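Side-chain contacts in AT-rich interactive domain-containing protein 4 (Arabidopsis thaliana, PDB 6LQF), which probably regulates transcription in the nucleus and, through the ARID-PHD cassette crystallised here, binds DNA and a trimethylated histone H3 peptide: residues 30-35 / 120-125; 77-80 / 86-89. One frame throughout, in Å; residues are numbered along the deposited sequence.

How the contacts relate
Contacts 1 and 2 both belong to the ARID domain, and both segments of contact 2 fall in the chain between the two halves of contact 1. Contact 1 (30-35 / 120-125) is buried, joins two helices and holds a zinc ligand, with its nearest atom about 13 Å from the DNA. Contact 2 (77-80 / 86-89) is partly buried, pairs a loop with the start of a helix, and bonds directly to DNA phosphates. The first thus combines metal coordination, a phenol-carboxylate bond and CH-pi packing, whereas the second is apolar between its segments and polar toward the DNA. Their centres lie about 18 Å apart, yet they touch: Glu-123 OE1 is 3.0 Å from Phe-79 N, a probable hydrogen bond.

Contact 1 (30-35 / 120-125); sequences LRDVMQ and LEYEYA. With ZN (zinc ion), chain E.
Tyr-122 reaches across to helix 26-39, where its ring meets two consecutive residues, Val-33 over one face and Asp-32 at the edge carrying the hydroxyl. Its CG stands anti to the backbone N (chi1 -174°), which carries the phenol across to that helix. The hydroxyl donates to Asp-32 OD2 at 2.7 Å, using the anti lone pair of that oxygen. Carboxylate and ring planes are turned 77° apart, so the acid meets the phenol nearly crosswise. The same OD2 binds the zinc ion at 2.1 Å, while Asp-32 OD1 stays 3.0 Å from the metal, evidence for one-oxygen coordination. Tyr-122 is therefore a second-shell residue that positions a first-shell ligand; Arg-18 NH1 also hydrogen-bonds to its hydroxyl. Val-33 supplies a CH-pi contact: CG2 lies 3.9 Å from the centroid of the Tyr-122 ring, 17° off the normal and shifted toward the rim, nearest to CE2.

His-14, Cys-16 and His-126 complete the zinc site; His-126 stacks on Tyr-122, its ND1 hydrogen-bonded to Tyr-122 O while NE2 binds the metal. Zinc thereby ties helix 26-39 to the N-terminal tail and to the chain just beyond helix 120-124, while Phe-36 of helix 26-39 packs against Glu-121 and Ala-125.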
loop_
_atom_site.group_PDB
_atom_site.type_symbol
_atom_site.label_atom_id
_atom_site.label_comp_id
_atom_site.label_asym_id
_atom_site.label_seq_id
_atom_site.Cartn_x
_atom_site.Cartn_y
_atom_site.Cartn_z
ATOM N N LEU A 30 -9.018 -6.969 -9.740
ATOM C CA LEU A 30 -9.823 -7.846 -8.905
ATOM C C LEU A 30 -10.108 -9.176 -9.601
ATOM O O LEU A 30 -10.100 -10.231 -8.954
ATOM C CB LEU A 30 -11.136 -7.166 -8.521
ATOM C CG LEU A 30 -10.963 -6.005 -7.524
ATOM C CD1 LEU A 30 -12.303 -5.264 -7.347
ATOM C CD2 LEU A 30 -10.414 -6.486 -6.143
ATOM N N ARG A 31 -10.312 -9.150 -10.910
ATOM C CA ARG A 31 -10.528 -10.407 -11.622
ATOM C C ARG A 31 -9.274 -11.256 -11.585
ATOM O O ARG A 31 -9.370 -12.489 -11.429
ATOM C CB ARG A 31 -11.004 -10.119 -13.058
ATOM C CG ARG A 31 -12.412 -9.535 -13.073
ATOM C CD ARG A 31 -12.921 -9.476 -14.501
ATOM N NE ARG A 31 -14.244 -8.872 -14.554
ATOM C CZ ARG A 31 -15.379 -9.552 -14.352
ATOM N NH1 ARG A 31 -15.334 -10.843 -14.050
ATOM N NH2 ARG A 31 -16.553 -8.926 -14.394
ATOM N N ASP A 32 -8.101 -10.617 -11.651
ATOM C CA ASP A 32 -6.865 -11.402 -11.560
ATOM C C ASP A 32 -6.677 -11.968 -10.140
ATOM O O ASP A 32 -6.201 -13.119 -9.981
ATOM C CB ASP A 32 -5.639 -10.554 -11.969
ATOM C CG ASP A 32 -4.473 -11.384 -12.281
ATOM O OD1 ASP A 32 -4.517 -12.280 -13.138
ATOM O OD2 ASP A 32 -3.446 -11.134 -11.628
ATOM N N VAL A 33 -7.057 -11.212 -9.117
ATOM C CA VAL A 33 -6.983 -11.746 -7.740
ATOM C C VAL A 33 -7.907 -12.950 -7.571
ATOM O O VAL A 33 -7.486 -13.972 -6.979
ATOM C CB VAL A 33 -7.315 -10.681 -6.659
ATOM C CG1 VAL A 33 -7.357 -11.296 -5.290
ATOM C CG2 VAL A 33 -6.238 -9.586 -6.657
ATOM N N MET A 34 -9.147 -12.855 -8.119
ATOM C CA MET A 34 -10.081 -13.975 -7.992
ATOM C C MET A 34 -9.503 -15.212 -8.680
ATOM O O MET A 34 -9.544 -16.311 -8.106
ATOM C CB MET A 34 -11.432 -13.585 -8.569
ATOM C CG MET A 34 -12.092 -12.487 -7.814
ATOM S SD MET A 34 -13.557 -11.926 -8.768
ATOM C CE MET A 34 -14.562 -13.353 -8.709
ATOM N N GLN A 35 -8.936 -15.031 -9.876
ATOM C CA GLN A 35 -8.424 -16.192 -10.617
ATOM C C GLN A 35 -7.257 -16.833 -9.861
ATOM O O GLN A 35 -7.137 -18.063 -9.755
ATOM C CB GLN A 35 -7.993 -15.786 -12.017
ATOM C CG GLN A 35 -7.538 -16.970 -12.866
ATOM C CD GLN A 35 -6.632 -16.552 -14.004
ATOM O OE1 GLN A 35 -6.963 -15.658 -14.784
ATOM N NE2 GLN A 35 -5.476 -17.188 -14.097
ATOM N N LEU A 120 -1.503 -11.599 0.310
ATOM C CA LEU A 120 -0.077 -11.829 0.529
ATOM C C LEU A 120 0.555 -12.797 -0.482
ATOM O O LEU A 120 1.608 -12.518 -1.094
ATOM C CB LEU A 120 0.122 -12.324 1.944
ATOM C CG LEU A 120 1.579 -12.492 2.287
ATOM C CD1 LEU A 120 2.413 -11.227 2.089
ATOM C CD2 LEU A 120 1.609 -12.897 3.757
ATOM N N GLU A 121 -0.112 -13.941 -0.700
ATOM C CA GLU A 121 0.371 -14.857 -1.725
ATOM C C GLU A 121 0.356 -14.215 -3.101
ATOM O O GLU A 121 1.262 -14.389 -3.899
ATOM C CB GLU A 121 -0.486 -16.132 -1.735
ATOM C CG GLU A 121 -0.317 -16.880 -0.424
ATOM C CD GLU A 121 -1.143 -18.157 -0.336
ATOM O OE1 GLU A 121 -2.031 -18.395 -1.203
ATOM O OE2 GLU A 121 -0.857 -18.928 0.608
ATOM N N TYR A 122 -0.703 -13.449 -3.345
ATOM C CA TYR A 122 -0.772 -12.698 -4.619
ATOM C C TYR A 122 0.408 -11.766 -4.792
ATOM O O TYR A 122 1.014 -11.710 -5.863
ATOM C CB TYR A 122 -2.088 -11.931 -4.698
ATOM C CG TYR A 122 -2.324 -11.230 -6.034
ATOM C CD1 TYR A 122 -1.814 -9.928 -6.272
ATOM C CD2 TYR A 122 -3.080 -11.850 -7.027
ATOM C CE1 TYR A 122 -1.999 -9.310 -7.461
ATOM C CE2 TYR A 122 -3.309 -11.226 -8.248
ATOM C CZ TYR A 122 -2.759 -9.975 -8.450
ATOM O OH TYR A 122 -2.954 -9.349 -9.655
ATOM N N GLU A 123 0.746 -11.046 -3.725
ATOM C CA GLU A 123 1.901 -10.117 -3.793
ATOM C C GLU A 123 3.178 -10.876 -4.188
ATOM O O GLU A 123 3.913 -10.430 -5.075
ATOM C CB GLU A 123 2.117 -9.431 -2.446
ATOM C CG GLU A 123 3.343 -8.474 -2.458
ATOM C CD GLU A 123 3.824 -8.130 -1.016
ATOM O OE1 GLU A 123 3.022 -7.640 -0.186
ATOM O OE2 GLU A 123 5.007 -8.354 -0.706
ATOM N N TYR A 124 3.415 -12.019 -3.531
ATOM C CA TYR A 124 4.627 -12.785 -3.841
ATOM C C TYR A 124 4.635 -13.281 -5.311
ATOM O O TYR A 124 5.688 -13.427 -5.935
ATOM C CB TYR A 124 4.756 -13.986 -2.914
ATOM C CG TYR A 124 4.912 -13.698 -1.416
ATOM C CD1 TYR A 124 5.353 -12.472 -0.941
ATOM C CD2 TYR A 124 4.538 -14.667 -0.481
ATOM C CE1 TYR A 124 5.498 -12.248 0.451
ATOM C CE2 TYR A 124 4.662 -14.452 0.878
ATOM C CZ TYR A 124 5.131 -13.250 1.347
ATOM O OH TYR A 124 5.216 -13.114 2.728
ATOM N N ALA A 125 3.449 -13.571 -5.850
ATOM C CA ALA A 125 3.388 -14.085 -7.230
ATOM C C ALA A 125 3.339 -13.012 -8.316
ATOM O O ALA A 125 3.188 -13.335 -9.500
ATOM C CB ALA A 125 2.180 -14.994 -7.396
HETATM ZN ZN ZN E . -1.782 -12.310 -12.024
#

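Contact 2 (77-80 / 86-89). With nucleotides of chain D.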
loop_
_atom_site.group_PDB
_atom_site.type_symbol
_atom_site.label_atom_id
_atom_site.label_comp_id
_atom_site.label_asym_id
_atom_site.label_seq_id
_atom_site.Cartn_x
_atom_site.Cartn_y
_atom_site.Cartn_z
ATOM N N GLY A 77 6.772 -1.114 -0.361
ATOM C CA GLY A 77 7.729 -2.185 -0.217
ATOM C C GLY A 77 7.128 -3.516 0.145
ATOM O O GLY A 77 7.879 -4.473 0.318
ATOM N N GLY A 78 5.800 -3.612 0.245
ATOM C CA GLY A 78 5.165 -4.916 0.480
ATOM C C GLY A 78 4.895 -5.206 1.945
ATOM O O GLY A 78 5.298 -4.437 2.835
ATOM N N PHE A 79 4.203 -6.321 2.193
ATOM C CA PHE A 79 3.713 -6.651 3.521
ATOM C C PHE A 79 4.790 -6.808 4.582
ATOM O O PHE A 79 4.552 -6.487 5.739
ATOM C CB PHE A 79 2.884 -7.953 3.435
ATOM C CG PHE A 79 2.154 -8.291 4.710
ATOM C CD1 PHE A 79 1.029 -7.528 5.097
ATOM C CD2 PHE A 79 2.570 -9.344 5.509
ATOM C CE1 PHE A 79 0.344 -7.856 6.266
ATOM C CE2 PHE A 79 1.894 -9.653 6.701
ATOM C CZ PHE A 79 0.757 -8.906 7.048
ATOM N N HIS A 80 5.948 -7.238 4.125
ATOM C CA HIS A 80 7.095 -7.477 5.015
ATOM C C HIS A 80 7.567 -6.203 5.730
ATOM O O HIS A 80 8.255 -6.282 6.750
ATOM C CB HIS A 80 8.263 -8.086 4.217
ATOM C CG HIS A 80 9.486 -8.378 5.042
ATOM N ND1 HIS A 80 9.499 -9.316 6.057
ATOM C CD2 HIS A 80 10.740 -7.857 4.998
ATOM C CE1 HIS A 80 10.705 -9.363 6.597
ATOM N NE2 HIS A 80 11.477 -8.486 5.974
ATOM N N ASN A 86 2.214 2.815 8.010
ATOM C CA ASN A 86 1.170 3.341 8.867
ATOM C C ASN A 86 -0.158 2.889 8.292
ATOM O O ASN A 86 -0.695 3.471 7.357
ATOM C CB ASN A 86 1.254 4.869 8.936
ATOM C CG ASN A 86 0.228 5.499 9.861
ATOM O OD1 ASN A 86 -0.660 4.801 10.359
ATOM N ND2 ASN A 86 0.322 6.825 10.108
ATOM N N TRP A 87 -0.702 1.807 8.873
ATOM C CA TRP A 87 -1.892 1.163 8.307
ATOM C C TRP A 87 -3.128 2.026 8.532
ATOM O O TRP A 87 -3.855 2.323 7.596
ATOM C CB TRP A 87 -2.070 -0.237 8.948
ATOM C CG TRP A 87 -0.974 -1.169 8.536
ATOM C CD1 TRP A 87 0.255 -1.285 9.121
ATOM C CD2 TRP A 87 -0.985 -2.070 7.438
ATOM N NE1 TRP A 87 1.043 -2.201 8.430
ATOM C CE2 TRP A 87 0.269 -2.722 7.405
ATOM C CE3 TRP A 87 -1.959 -2.422 6.482
ATOM C CZ2 TRP A 87 0.572 -3.678 6.429
ATOM C CZ3 TRP A 87 -1.669 -3.406 5.547
ATOM C CH2 TRP A 87 -0.393 -4.019 5.532
ATOM N N LYS A 88 -3.376 2.443 9.768
ATOM C CA LYS A 88 -4.526 3.323 9.997
ATOM C C LYS A 88 -4.438 4.668 9.292
ATOM O O LYS A 88 -5.419 5.176 8.683
ATOM C CB LYS A 88 -4.728 3.522 11.496
ATOM C CG LYS A 88 -5.911 4.401 11.826
ATOM C CD LYS A 88 -6.385 4.110 13.276
ATOM C CE LYS A 88 -7.607 4.926 13.714
ATOM N NZ LYS A 88 -8.922 4.598 13.028
ATOM N N GLY A 89 -3.251 5.265 9.349
ATOM C CA GLY A 89 -3.079 6.634 8.888
ATOM C C GLY A 89 -2.739 6.850 7.433
ATOM O O GLY A 89 -2.999 7.947 6.909
ATOM P P DG D 5 -0.943 1.199 12.636
ATOM O OP1 DG D 5 0.005 1.175 11.520
ATOM O OP2 DG D 5 -2.418 1.354 12.317
ATOM O "O5'" DG D 5 -0.733 -0.103 13.478
ATOM C "C5'" DG D 5 0.611 -0.478 13.798
ATOM C "C4'" DG D 5 0.607 -1.578 14.857
ATOM O "O4'" DG D 5 0.176 -1.018 16.127
ATOM C "C3'" DG D 5 -0.296 -2.751 14.564
ATOM O "O3'" DG D 5 0.349 -3.968 15.081
ATOM C "C2'" DG D 5 -1.542 -2.395 15.359
ATOM C "C1'" DG D 5 -0.955 -1.728 16.598
ATOM N N9 DG D 5 -1.848 -0.757 17.233
ATOM C C8 DG D 5 -2.482 0.288 16.637
ATOM N N7 DG D 5 -3.272 0.954 17.444
ATOM C C5 DG D 5 -3.105 0.297 18.661
ATOM C C6 DG D 5 -3.664 0.567 19.929
ATOM O O6 DG D 5 -4.474 1.465 20.229
ATOM N N1 DG D 5 -3.272 -0.379 20.901
ATOM C C2 DG D 5 -2.356 -1.360 20.675
ATOM N N2 DG D 5 -2.073 -2.173 21.699
ATOM N N3 DG D 5 -1.809 -1.602 19.495
ATOM C C4 DG D 5 -2.212 -0.717 18.541
ATOM P P DA D 4 -1.735 8.031 13.343
ATOM O OP1 DA D 4 -1.271 8.175 11.924
ATOM O OP2 DA D 4 -3.163 8.323 13.668
ATOM O "O5'" DA D 4 -1.472 6.502 13.773
ATOM C "C5'" DA D 4 -0.148 5.971 13.617
ATOM C "C4'" DA D 4 -0.042 4.606 14.236
ATOM O "O4'" DA D 4 -0.235 4.731 15.678
ATOM C "C3'" DA D 4 -1.090 3.609 13.714
ATOM O "O3'" DA D 4 -0.434 2.367 13.600
ATOM C "C2'" DA D 4 -2.063 3.571 14.875
ATOM C "C1'" DA D 4 -1.095 3.675 16.061
ATOM N N9 DA D 4 -1.705 4.040 17.312
ATOM C C8 DA D 4 -2.628 5.007 17.570
ATOM N N7 DA D 4 -2.970 5.071 18.859
ATOM C C5 DA D 4 -2.214 4.089 19.444
ATOM C C6 DA D 4 -2.105 3.631 20.791
ATOM N N6 DA D 4 -2.840 4.118 21.801
ATOM N N1 DA D 4 -1.290 2.609 21.028
ATOM C C2 DA D 4 -0.544 2.114 20.039
ATOM N N3 DA D 4 -0.536 2.475 18.746
ATOM C C4 DA D 4 -1.395 3.480 18.528
#
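Phe-79 CD1 lies against Trp-87 CH2, 3.8 Å away, within the helical ARID fold, where the loop after helix 66-74 approaches the N-terminus of helix 87-91, an end that grips the DNA backbone. The ring planes stand at 71°, but with 6.0 Å between the centroids of the phenyl and the six-membered indole ring, neither lies over the other's face. This is an apolar contact at an oblique approach, not a T-shaped stack. With CG anti to the backbone N (chi1 -172°), the Phe-79 ring gets to Trp-87 although its CB bond does not point there.

At the backbone of the same tryptophan, Trp-87 N donates to OP1 of DG5 in chain D at 2.8 Å, and that oxygen also sits at the indole edge, in its plane, 3.4 Å from Trp-87 CD1. Lys-88 N donates to OP2 of DG5 at 2.9 Å. The helix dipole probably favours this anion.

Asn-86 is the N-cap: OD1 accepts from Gly-89 N, which lies above the carbonyl plane. Its ND2 bonds both to OP1 of DA4 in chain D, at 170°, and to Ala-172 O, linking DNA, ARID helix and PHD finger.

Two residues before Phe-79, Gly-77 ends helix 66-74 in a Schellman motif. Phe-79 meets the ring of Tyr-115; Trp-87 packs on Leu-69, Val-73, Leu-111 and Lys-112, and its NE1 is hydrogen-bonded to Gly-82 O.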